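Side-chain contact in beta-1,3-glucosyltransferase (Paecilomyces sp. J18, PDB 5JVV), which is named a beta-1,3-glucosyltransferase and probably has the beta-jelly-roll fold of family GH16, two stacked beta sheets: residues Cys273-Phe276 with Val277-Pro281. Residues are numbered along the deposited sequence; the frame is centred on the assembly and turned at random.
Sequences CIDF and VATKP
Lys280 folds its aliphatic chain back over the ring of Phe276, four residues earlier. Lys280 CB starts beside the backbone, 3.4 Å from Phe276 O, and CG stays near the same oxygen at 3.7 Å. With CG anti to the carbonyl carbon and chi2 extended, Lys280 CD lies over one face of the Phe276 ring, 3.6 Å from its centroid, 16° off the normal and displaced toward the rim, a CH-pi contact closest at Phe276 CE1 (3.4 Å). The extended chi3 takes CE onward along the CD1 and CE1 side, before the last torsion bends. Lysine suits the place because its methylenes can lie on an aromatic while that bend lifts the amine away from the face; Phe276, whose side chain also touches Cys98 and Tyr256, supplies the flat surface.

All this happens at the C-terminal end of helix 269-279, which the disulfide Cys273-Cys248 ties to the residue just before helix 249-255, on the outside of what is probably a beta-jelly-roll fold. The i to i+4 ladder is straight at Val277 N to Cys273 O (172° at the hydrogen) and frays to a weak bond from Lys280 N to Phe276 O, where Lys280 leaves helical geometry.

On another side of the helix, Thr279 grips Asp275 O twice, with N at 3.0 Å and OG1 at 2.7 Å from opposite faces of the carbonyl plane. A chi1 of 67° puts OG1 between the backbone N and the carbonyl carbon, from where it reaches back; threonine suits the place because its beta-branch adds a methyl to that hydroxyl. Thr279 CG2 rests 3.5 Å from Asp275 OD1, while Asp275 OD2 is hydrogen-bonded to Thr265.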
# COMPACT_ATOMS: atom_id res chain seq x y z
N CYS A 273 8.03 16.39 11.16
CA CYS A 273 7.51 15.77 9.95
C CYS A 273 6.65 16.78 9.17
O CYS A 273 6.78 16.92 7.95
CB CYS A 273 6.67 14.55 10.33
SG CYS A 273 6.12 13.60 8.90
N ILE A 274 5.77 17.48 9.89
CA ILE A 274 4.89 18.46 9.25
C ILE A 274 5.73 19.57 8.62
O ILE A 274 5.46 20.00 7.49
CB ILE A 274 3.86 19.01 10.25
CG1 ILE A 274 2.86 17.91 10.60
CG2 ILE A 274 3.11 20.19 9.63
CD1 ILE A 274 1.95 18.26 11.78
N ASP A 275 6.76 20.03 9.34
CA ASP A 275 7.68 21.03 8.80
C ASP A 275 8.29 20.60 7.46
O ASP A 275 8.28 21.36 6.50
CB ASP A 275 8.77 21.37 9.84
CG ASP A 275 9.67 22.52 9.40
OD1 ASP A 275 9.16 23.51 8.84
OD2 ASP A 275 10.89 22.43 9.62
N PHE A 276 8.79 19.37 7.38
CA PHE A 276 9.40 18.87 6.16
C PHE A 276 8.37 18.82 5.03
O PHE A 276 8.61 19.33 3.92
CB PHE A 276 9.99 17.48 6.42
CG PHE A 276 10.87 16.96 5.32
CD1 PHE A 276 12.25 17.01 5.44
CD2 PHE A 276 10.32 16.41 4.17
CE1 PHE A 276 13.07 16.53 4.41
CE2 PHE A 276 11.12 15.92 3.15
CZ PHE A 276 12.50 15.99 3.27
N VAL A 277 7.22 18.21 5.30
CA VAL A 277 6.20 18.04 4.27
C VAL A 277 5.64 19.39 3.81
O VAL A 277 5.44 19.62 2.61
CB VAL A 277 5.07 17.11 4.74
CG1 VAL A 277 3.96 17.06 3.71
CG2 VAL A 277 5.62 15.71 5.00
N ALA A 278 5.43 20.31 4.74
CA ALA A 278 4.89 21.61 4.38
C ALA A 278 5.85 22.46 3.56
O ALA A 278 5.43 23.14 2.60
CB ALA A 278 4.48 22.37 5.63
N THR A 279 7.14 22.43 3.91
CA THR A 279 8.09 23.42 3.38
C THR A 279 8.98 22.92 2.24
O THR A 279 9.71 23.72 1.64
CB THR A 279 8.98 24.02 4.50
OG1 THR A 279 9.86 23.01 5.02
CG2 THR A 279 8.14 24.59 5.63
N LYS A 280 8.92 21.63 1.94
CA LYS A 280 9.76 21.06 0.88
C LYS A 280 8.96 20.36 -0.22
O LYS A 280 9.13 19.17 -0.47
CB LYS A 280 10.79 20.10 1.48
CG LYS A 280 11.72 20.74 2.49
CD LYS A 280 12.63 19.69 3.10
CE LYS A 280 13.48 20.26 4.22
NZ LYS A 280 14.41 21.31 3.71
N PRO A 281 8.10 21.12 -0.92
CA PRO A 281 7.24 20.49 -1.93
C PRO A 281 8.01 19.71 -3.01
O PRO A 281 7.55 18.64 -3.42
CB PRO A 281 6.50 21.68 -2.56
CG PRO A 281 7.37 22.88 -2.26
CD PRO A 281 7.90 22.59 -0.88